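Local coordinates for importin-95 (Chaetomium thermophilum, PDB 4XRI), which probably binds a small GTPase of the Ran type and works as a flexible HEAT-repeat receptor that carries proteins into the nucleus, at residues A[255-260]-A[296-301]; A[365-370]-A[403-408]; A[378-383]-A[397-402]. The protein carries 2 engineered substitutions. All blocks are in the same frame, centred on the assembly; numbering follows the deposited sequence.

In the fold
All three contacts belong to the all-helical superhelix of this importin-beta protein, contact 1 preceding the other two in the chain. The centre of contact 1 (255-260 with 296-301) is about 18 Å from that of contact 2 (365-370 with 403-408), and the two meet directly, Cys299 SG lying 3.6 Å from Tyr365 CD2. Contact 3 (378-383 with 397-402) falls in the chain between the two segments of contact 2, about 14 Å away centre to centre, and touches it through Ala366 CB and Ala402 O, 4.1 Å apart. Contacts 1 and 3 do not touch; their nearest atoms are about 11 Å apart.

Contact 1: A[255-260]-A[296-301]; sequences RIMALY and STVCEE
The carboxylate of Glu301 is the flat group that reaches across this contact: OE2 stops 3.8 Å from Ala258 O, and OE1 is linked weakly to a water that sits 2.6 Å from the same Ala258 O. The Tyr260 ring lies on the flank of helix 243-260 remote from helix 285-310; Leu259 CB lies 3.6 Å above one face, over the ring centre, and Phe221 stacks against the ring. This is side-by-side packing in the HEAT-repeat solenoid, where helices 243-260 and 285-310, separated in the chain by helix 265-280, run almost parallel, with the axes of the two short segments 9.3 Å apart and only 10° between their directions.

The apolar part of the seam is carried by Met257, Ala258, Thr297 and Val298. Met257 has CG swung anti to its own N (chi1 179°) and then bends at both following torsions, wrapping CG, SD and CE around a single methyl, Val298 CG2; the closest of these is CG at 3.8 Å. Thr297 divides its two branches: OG1 turns back to bond Glu293 O in its own helix, which leaves the methyl CG2 to face Ala258.

No direct hydrogen bond joins the two segments. The water has more acceptors within reach than protons, so its bonds to Ala258 O and Glu301 OE1 need not both be made at once, and Arg319 adds just a long, weak ion pair at OE1. Beyond the seam, Met264 also packs on Met257, and Phe324 of helix 324-340 touches Val298. On the Ala258 side, Thr297 CG2 rests 3.9 Å from Ala258 CB and equally near Ala258 CA.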
loop_
_atom_site.group_PDB
_atom_site.type_symbol
_atom_site.label_atom_id
_atom_site.label_comp_id
_atom_site.label_asym_id
_atom_site.label_seq_id
_atom_site.Cartn_x
_atom_site.Cartn_y
_atom_site.Cartn_z
ATOM N N ARG A 255 2.092 -16.470 -14.292
ATOM C CA ARG A 255 0.679 -16.196 -14.073
ATOM C C ARG A 255 -0.064 -17.476 -13.708
ATOM O O ARG A 255 -0.981 -17.458 -12.884
ATOM C CB ARG A 255 0.057 -15.543 -15.309
ATOM C CG ARG A 255 0.418 -14.078 -15.445
ATOM C CD ARG A 255 -0.061 -13.468 -16.750
ATOM N NE ARG A 255 0.502 -12.130 -16.916
ATOM C CZ ARG A 255 0.158 -11.275 -17.873
ATOM N NH1 ARG A 255 -0.760 -11.608 -18.770
ATOM N NH2 ARG A 255 0.736 -10.081 -17.930
ATOM N N ILE A 256 0.343 -18.583 -14.319
ATOM C CA ILE A 256 -0.238 -19.885 -14.010
ATOM C C ILE A 256 0.005 -20.251 -12.548
ATOM O O ILE A 256 -0.914 -20.668 -11.838
ATOM C CB ILE A 256 0.336 -20.990 -14.921
ATOM C CG1 ILE A 256 -0.246 -20.867 -16.333
ATOM C CG2 ILE A 256 0.044 -22.369 -14.346
ATOM C CD1 ILE A 256 0.431 -21.750 -17.352
ATOM N N MET A 257 1.247 -20.082 -12.102
ATOM C CA MET A 257 1.609 -20.359 -10.717
ATOM C C MET A 257 0.831 -19.473 -9.746
ATOM O O MET A 257 0.362 -19.937 -8.710
ATOM C CB MET A 257 3.112 -20.165 -10.510
ATOM C CG MET A 257 3.582 -20.404 -9.073
ATOM S SD MET A 257 3.270 -22.088 -8.498
ATOM C CE MET A 257 4.225 -23.029 -9.683
ATOM N N ALA A 258 0.694 -18.197 -10.098
ATOM C CA ALA A 258 0.007 -17.227 -9.247
ATOM C C ALA A 258 -1.474 -17.561 -9.108
ATOM O O ALA A 258 -2.074 -17.355 -8.052
ATOM C CB ALA A 258 0.178 -15.822 -9.803
ATOM N N LEU A 259 -2.054 -18.090 -10.179
ATOM C CA LEU A 259 -3.479 -18.395 -10.204
ATOM C C LEU A 259 -3.793 -19.823 -9.774
ATOM O O LEU A 259 -4.822 -20.072 -9.147
ATOM C CB LEU A 259 -4.043 -18.160 -11.607
ATOM C CG LEU A 259 -4.214 -16.723 -12.095
ATOM C CD1 LEU A 259 -4.307 -16.702 -13.612
ATOM C CD2 LEU A 259 -5.458 -16.101 -11.479
ATOM N N TYR A 260 -2.916 -20.763 -10.115
ATOM C CA TYR A 260 -3.261 -22.171 -9.973
ATOM C C TYR A 260 -2.220 -22.991 -9.225
ATOM O O TYR A 260 -1.954 -24.136 -9.585
ATOM C CB TYR A 260 -3.498 -22.779 -11.355
ATOM C CG TYR A 260 -4.478 -21.985 -12.179
ATOM C CD1 TYR A 260 -5.790 -21.828 -11.758
ATOM C CD2 TYR A 260 -4.093 -21.383 -13.369
ATOM C CE1 TYR A 260 -6.693 -21.095 -12.498
ATOM C CE2 TYR A 260 -4.992 -20.650 -14.121
ATOM C CZ TYR A 260 -6.291 -20.509 -13.679
ATOM O OH TYR A 260 -7.191 -19.780 -14.417
ATOM N N SER A 296 9.949 -16.216 -6.956
ATOM C CA SER A 296 9.420 -15.172 -6.093
ATOM C C SER A 296 7.914 -15.363 -5.931
ATOM O O SER A 296 7.368 -15.200 -4.838
ATOM C CB SER A 296 9.733 -13.785 -6.660
ATOM O OG SER A 296 11.115 -13.490 -6.542
ATOM N N THR A 297 7.255 -15.736 -7.024
ATOM C CA THR A 297 5.817 -15.981 -7.008
ATOM C C THR A 297 5.480 -17.203 -6.159
ATOM O O THR A 297 4.526 -17.182 -5.380
ATOM C CB THR A 297 5.254 -16.181 -8.430
ATOM O OG1 THR A 297 5.541 -15.027 -9.228
ATOM C CG2 THR A 297 3.747 -16.389 -8.380
ATOM N N VAL A 298 6.264 -18.265 -6.320
ATOM C CA VAL A 298 6.103 -19.476 -5.522
ATOM C C VAL A 298 6.255 -19.161 -4.038
ATOM O O VAL A 298 5.445 -19.583 -3.214
ATOM C CB VAL A 298 7.128 -20.558 -5.920
ATOM C CG1 VAL A 298 7.110 -21.702 -4.918
ATOM C CG2 VAL A 298 6.850 -21.063 -7.321
ATOM N N CYS A 299 7.297 -18.404 -3.710
ATOM C CA CYS A 299 7.589 -18.048 -2.329
ATOM C C CYS A 299 6.485 -17.191 -1.722
ATOM O O CYS A 299 6.067 -17.425 -0.590
ATOM C CB CYS A 299 8.934 -17.323 -2.240
ATOM S SG CYS A 299 10.362 -18.422 -2.427
ATOM N N GLU A 300 6.011 -16.207 -2.482
ATOM C CA GLU A 300 4.927 -15.344 -2.026
ATOM C C GLU A 300 3.670 -16.151 -1.712
ATOM O O GLU A 300 3.048 -15.964 -0.666
ATOM C CB GLU A 300 4.618 -14.273 -3.071
ATOM C CG GLU A 300 5.635 -13.144 -3.109
ATOM C CD GLU A 300 5.422 -12.196 -4.273
ATOM O OE1 GLU A 300 4.626 -12.530 -5.176
ATOM O OE2 GLU A 300 6.052 -11.117 -4.286
ATOM N N GLU A 301 3.312 -17.054 -2.622
ATOM C CA GLU A 301 2.163 -17.933 -2.426
ATOM C C GLU A 301 2.317 -18.780 -1.174
ATOM O O GLU A 301 1.400 -18.873 -0.357
ATOM C CB GLU A 301 1.966 -18.846 -3.640
ATOM C CG GLU A 301 1.258 -18.187 -4.802
ATOM C CD GLU A 301 -0.180 -17.829 -4.480
ATOM O OE1 GLU A 301 -0.928 -18.719 -4.020
ATOM O OE2 GLU A 301 -0.554 -16.655 -4.676
HETATM O O HOH W 1 -2.578 -19.615 -6.881
#

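Contact 2: A[365-370]-A[403-408]; sequences YAQAVG and IMDGPE
This is a helix-end-against-loop contact: Ala366, Gln367 and Gly370, in the last turn and exit of helix 354-369, lie along the backbone of Ile403, Asp405, Gly406 and Pro407, in the link from helix 390-402 to helix 409-425 of the HEAT-repeat solenoid. Ala366 CB fits into the bend of the loop, 3.7 Å from Ile403 CA and just as near Asp405 O. Ile373 touches both Ala366 and Ile403.

With no side chain on Gly406, whose phi is 146°, the two backbones come together until its CA is 3.9 Å from Gln367 CA. Gly370 leaves the helix with positive phi, and its carbonyl carbon is met by Pro407 CB at 3.4 Å. Gln367 lays its CG 3.5 Å from Asp405 O, with the chain extended beyond, which brings its amide across the Asp405 carboxylate at a slant. The two planes are only 16° apart, yet NE2 and OD2 remain 4.1 Å from each other.

Ala366 O, already taking the N-H of Gly370, also receives a CA-H...O contact from Gly406 CA at 3.5 Å. With no conventional hydrogen bond between the segments, the join rests on close backbone fit and van der Waals packing, held together without any directional side-chain bond.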
loop_
_atom_site.group_PDB
_atom_site.type_symbol
_atom_site.label_atom_id
_atom_site.label_comp_id
_atom_site.label_asym_id
_atom_site.label_seq_id
_atom_site.Cartn_x
_atom_site.Cartn_y
_atom_site.Cartn_z
ATOM N N TYR A 365 12.525 -16.138 -0.053
ATOM C CA TYR A 365 12.889 -17.538 0.115
ATOM C C TYR A 365 13.173 -17.857 1.579
ATOM O O TYR A 365 12.795 -18.919 2.079
ATOM C CB TYR A 365 14.109 -17.882 -0.743
ATOM C CG TYR A 365 14.017 -19.232 -1.419
ATOM C CD1 TYR A 365 14.161 -20.407 -0.690
ATOM C CD2 TYR A 365 13.777 -19.334 -2.785
ATOM C CE1 TYR A 365 14.069 -21.642 -1.303
ATOM C CE2 TYR A 365 13.688 -20.564 -3.405
ATOM C CZ TYR A 365 13.835 -21.714 -2.660
ATOM O OH TYR A 365 13.742 -22.939 -3.277
ATOM N N ALA A 366 13.838 -16.928 2.258
ATOM C CA ALA A 366 14.176 -17.093 3.668
ATOM C C ALA A 366 12.917 -17.137 4.528
ATOM O O ALA A 366 12.836 -17.893 5.496
ATOM C CB ALA A 366 15.090 -15.972 4.128
ATOM N N GLN A 367 11.936 -16.319 4.160
ATOM C CA GLN A 367 10.647 -16.302 4.842
ATOM C C GLN A 367 9.882 -17.590 4.568
ATOM O O GLN A 367 9.190 -18.118 5.442
ATOM C CB GLN A 367 9.813 -15.093 4.400
ATOM C CG GLN A 367 10.383 -13.746 4.808
ATOM C CD GLN A 367 9.579 -12.577 4.263
ATOM O OE1 GLN A 367 8.355 -12.537 4.389
ATOM N NE2 GLN A 367 10.266 -11.625 3.644
ATOM N N ALA A 368 10.027 -18.097 3.347
ATOM C CA ALA A 368 9.261 -19.249 2.894
ATOM C C ALA A 368 9.747 -20.572 3.486
ATOM O O ALA A 368 8.940 -21.447 3.788
ATOM C CB ALA A 368 9.286 -19.322 1.369
ATOM N N VAL A 369 11.058 -20.727 3.646
ATOM C CA VAL A 369 11.605 -22.021 4.050
ATOM C C VAL A 369 12.317 -21.994 5.399
ATOM O O VAL A 369 12.648 -23.041 5.950
ATOM C CB VAL A 369 12.590 -22.564 2.996
ATOM C CG1 VAL A 369 12.013 -22.394 1.602
ATOM C CG2 VAL A 369 13.940 -21.867 3.105
ATOM N N GLY A 370 12.559 -20.798 5.921
ATOM C CA GLY A 370 13.178 -20.651 7.224
ATOM C C GLY A 370 14.609 -21.154 7.313
ATOM O O GLY A 370 15.467 -20.777 6.517
ATOM N N ILE A 403 18.767 -13.141 4.718
ATOM C CA ILE A 403 18.113 -14.295 5.332
ATOM C C ILE A 403 17.820 -14.115 6.821
ATOM O O ILE A 403 17.484 -15.078 7.510
ATOM C CB ILE A 403 18.957 -15.576 5.171
ATOM C CG1 ILE A 403 20.286 -15.449 5.922
ATOM C CG2 ILE A 403 19.177 -15.891 3.700
ATOM C CD1 ILE A 403 21.005 -16.770 6.120
ATOM N N MET A 404 17.945 -12.889 7.315
ATOM C CA MET A 404 17.747 -12.633 8.740
ATOM C C MET A 404 16.279 -12.720 9.145
ATOM O O MET A 404 15.956 -13.117 10.264
ATOM C CB MET A 404 18.319 -11.267 9.117
ATOM C CG MET A 404 19.831 -11.272 9.238
ATOM S SD MET A 404 20.390 -12.500 10.435
ATOM C CE MET A 404 22.095 -12.706 9.935
ATOM N N ASP A 405 15.387 -12.352 8.233
ATOM C CA ASP A 405 13.959 -12.442 8.504
ATOM C C ASP A 405 13.380 -13.715 7.895
ATOM O O ASP A 405 13.328 -13.862 6.676
ATOM C CB ASP A 405 13.229 -11.207 7.966
ATOM C CG ASP A 405 11.726 -11.270 8.188
ATOM O OD1 ASP A 405 11.271 -12.061 9.042
ATOM O OD2 ASP A 405 10.998 -10.519 7.507
ATOM N N GLY A 406 12.949 -14.634 8.753
ATOM C CA GLY A 406 12.378 -15.886 8.291
ATOM C C GLY A 406 12.661 -17.088 9.175
ATOM O O GLY A 406 11.746 -17.631 9.792
ATOM N N PRO A 407 13.930 -17.525 9.227
ATOM C CA PRO A 407 14.289 -18.699 10.031
ATOM C C PRO A 407 14.159 -18.462 11.531
ATOM O O PRO A 407 14.005 -17.324 11.970
ATOM C CB PRO A 407 15.752 -18.958 9.646
ATOM C CG PRO A 407 16.240 -17.674 9.085
ATOM C CD PRO A 407 15.063 -17.042 8.422
ATOM N N GLU A 408 14.224 -19.544 12.301
ATOM C CA GLU A 408 14.124 -19.467 13.751
ATOM C C GLU A 408 15.221 -18.592 14.330
ATOM O O GLU A 408 16.398 -18.775 14.018
ATOM C CB GLU A 408 14.191 -20.862 14.371
ATOM C CG GLU A 408 13.050 -21.771 13.974
ATOM C CD GLU A 408 13.207 -23.164 14.539
ATOM O OE1 GLU A 408 14.308 -23.480 15.041
ATOM O OE2 GLU A 408 12.233 -23.942 14.481
#

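Contact 3: A[378-383]-A[397-402]; sequences IQFVEH and VSAFGA
Ile378 and Phe400 meet end to edge: the terminal methyl CD1 of Ile378 lies in the plane of the Phe400 ring, 3.9 Å from CE2, as the two side chains pass at a slant. They belong to an antiparallel helical hairpin of the HEAT-repeat solenoid, in which helices 374-384 and 390-402 follow each other in the chain. Their short segments cross at -149°, with the axes 9.1 Å apart at closest approach.

Phe400 stands with CG anti to its N (chi1 -165°), which projects the ring outward from its helix, where the methyl of Ile378 meets its rim. The same ring also packs on Ile415 and Leu423 of helix 409-425 and on Ile445 of helix 432-449, so it serves the next layer of helices as well as this one.

At the middle of the hairpin, Val381 is directed toward the partner helix, and a single branch, CG2, does the touching; it approaches the Phe400 ring obliquely and comes near the backbone N of that residue. Ala399 offers only its methyl, which sits 4.3 Å from Val381 CG2 and 4.4 Å from Phe380 CD2, meeting the Phe380 ring obliquely. Leu337 of helix 324-340 touches both Phe380 and Ala399.

The side-chain contacts across the pair are all apolar, and no hydrogen bond spans it. Its middle is set by Val381 CG2, which lies 4.1 Å from Phe400 N and 4.2 Å from Phe400 CB.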
loop_
_atom_site.group_PDB
_atom_site.type_symbol
_atom_site.label_atom_id
_atom_site.label_comp_id
_atom_site.label_asym_id
_atom_site.label_seq_id
_atom_site.Cartn_x
_atom_site.Cartn_y
_atom_site.Cartn_z
ATOM N N ILE A 378 25.212 -19.669 4.178
ATOM C CA ILE A 378 26.403 -19.567 5.016
ATOM C C ILE A 378 27.637 -20.092 4.282
ATOM O O ILE A 378 28.726 -19.525 4.397
ATOM C CB ILE A 378 26.213 -20.325 6.348
ATOM C CG1 ILE A 378 25.204 -19.582 7.226
ATOM C CG2 ILE A 378 27.529 -20.461 7.092
ATOM C CD1 ILE A 378 25.522 -18.112 7.402
ATOM N N GLN A 379 27.459 -21.160 3.511
ATOM C CA GLN A 379 28.544 -21.683 2.688
ATOM C C GLN A 379 29.020 -20.617 1.709
ATOM O O GLN A 379 30.218 -20.436 1.502
ATOM C CB GLN A 379 28.105 -22.934 1.924
ATOM C CG GLN A 379 29.207 -23.537 1.072
ATOM C CD GLN A 379 28.724 -24.685 0.206
ATOM O OE1 GLN A 379 27.543 -24.773 -0.130
ATOM N NE2 GLN A 379 29.640 -25.575 -0.158
ATOM N N PHE A 380 28.063 -19.911 1.117
ATOM C CA PHE A 380 28.358 -18.863 0.146
ATOM C C PHE A 380 29.030 -17.656 0.793
ATOM O O PHE A 380 29.968 -17.086 0.233
ATOM C CB PHE A 380 27.071 -18.428 -0.559
ATOM C CG PHE A 380 27.266 -17.327 -1.561
ATOM C CD1 PHE A 380 27.617 -17.617 -2.868
ATOM C CD2 PHE A 380 27.077 -16.002 -1.202
ATOM C CE1 PHE A 380 27.789 -16.608 -3.795
ATOM C CE2 PHE A 380 27.250 -14.988 -2.125
ATOM C CZ PHE A 380 27.605 -15.291 -3.424
ATOM N N VAL A 381 28.540 -17.267 1.966
ATOM C CA VAL A 381 29.063 -16.100 2.671
ATOM C C VAL A 381 30.496 -16.335 3.136
ATOM O O VAL A 381 31.345 -15.450 3.025
ATOM C CB VAL A 381 28.183 -15.728 3.887
ATOM C CG1 VAL A 381 28.831 -14.617 4.703
ATOM C CG2 VAL A 381 26.802 -15.308 3.428
ATOM N N GLU A 382 30.766 -17.530 3.650
ATOM C CA GLU A 382 32.111 -17.870 4.105
ATOM C C GLU A 382 33.100 -17.893 2.941
ATOM O O GLU A 382 34.234 -17.432 3.069
ATOM C CB GLU A 382 32.120 -19.223 4.824
ATOM C CG GLU A 382 31.384 -19.235 6.155
ATOM C CD GLU A 382 31.789 -20.406 7.036
ATOM O OE1 GLU A 382 33.000 -20.710 7.100
ATOM O OE2 GLU A 382 30.902 -21.024 7.661
ATOM N N HIS A 383 32.656 -18.422 1.806
ATOM C CA HIS A 383 33.497 -18.527 0.617
ATOM C C HIS A 383 33.888 -17.171 0.034
ATOM O O HIS A 383 34.962 -17.030 -0.549
ATOM C CB HIS A 383 32.789 -19.341 -0.473
ATOM C CG HIS A 383 32.690 -20.804 -0.178
ATOM N ND1 HIS A 383 32.159 -21.708 -1.073
ATOM C CD2 HIS A 383 33.049 -21.526 0.913
ATOM C CE1 HIS A 383 32.197 -22.919 -0.550
ATOM N NE2 HIS A 383 32.733 -22.835 0.655
ATOM N N VAL A 397 27.787 -10.234 1.953
ATOM C CA VAL A 397 27.159 -9.479 3.034
ATOM C C VAL A 397 25.667 -9.292 2.764
ATOM O O VAL A 397 24.855 -9.348 3.685
ATOM C CB VAL A 397 27.831 -8.098 3.246
ATOM C CG1 VAL A 397 29.257 -8.279 3.738
ATOM C CG2 VAL A 397 27.810 -7.275 1.973
ATOM N N SER A 398 25.315 -9.088 1.497
ATOM C CA SER A 398 23.919 -8.931 1.099
ATOM C C SER A 398 23.124 -10.177 1.455
ATOM O O SER A 398 22.057 -10.096 2.068
ATOM C CB SER A 398 23.804 -8.652 -0.402
ATOM O OG SER A 398 24.343 -7.384 -0.731
ATOM N N ALA A 399 23.660 -11.328 1.063
ATOM C CA ALA A 399 23.026 -12.612 1.332
ATOM C C ALA A 399 22.801 -12.824 2.822
ATOM O O ALA A 399 21.738 -13.276 3.238
ATOM C CB ALA A 399 23.869 -13.744 0.764
ATOM N N PHE A 400 23.816 -12.489 3.613
ATOM C CA PHE A 400 23.774 -12.656 5.060
ATOM C C PHE A 400 22.614 -11.876 5.668
ATOM O O PHE A 400 21.816 -12.417 6.436
ATOM C CB PHE A 400 25.092 -12.204 5.685
ATOM C CG PHE A 400 25.271 -12.653 7.103
ATOM C CD1 PHE A 400 25.347 -11.733 8.132
ATOM C CD2 PHE A 400 25.369 -13.999 7.405
ATOM C CE1 PHE A 400 25.523 -12.149 9.440
ATOM C CE2 PHE A 400 25.540 -14.423 8.707
ATOM C CZ PHE A 400 25.618 -13.496 9.728
ATOM N N GLY A 401 22.518 -10.601 5.308
ATOM C CA GLY A 401 21.426 -9.766 5.766
ATOM C C GLY A 401 20.089 -10.236 5.229
ATOM O O GLY A 401 19.074 -10.147 5.917
ATOM N N ALA A 402 20.093 -10.753 4.003
ATOM C CA ALA A 402 18.862 -11.142 3.313
ATOM C C ALA A 402 18.074 -12.254 4.010
ATOM O O ALA A 402 16.848 -12.305 3.903
ATOM C CB ALA A 402 19.181 -11.563 1.883
#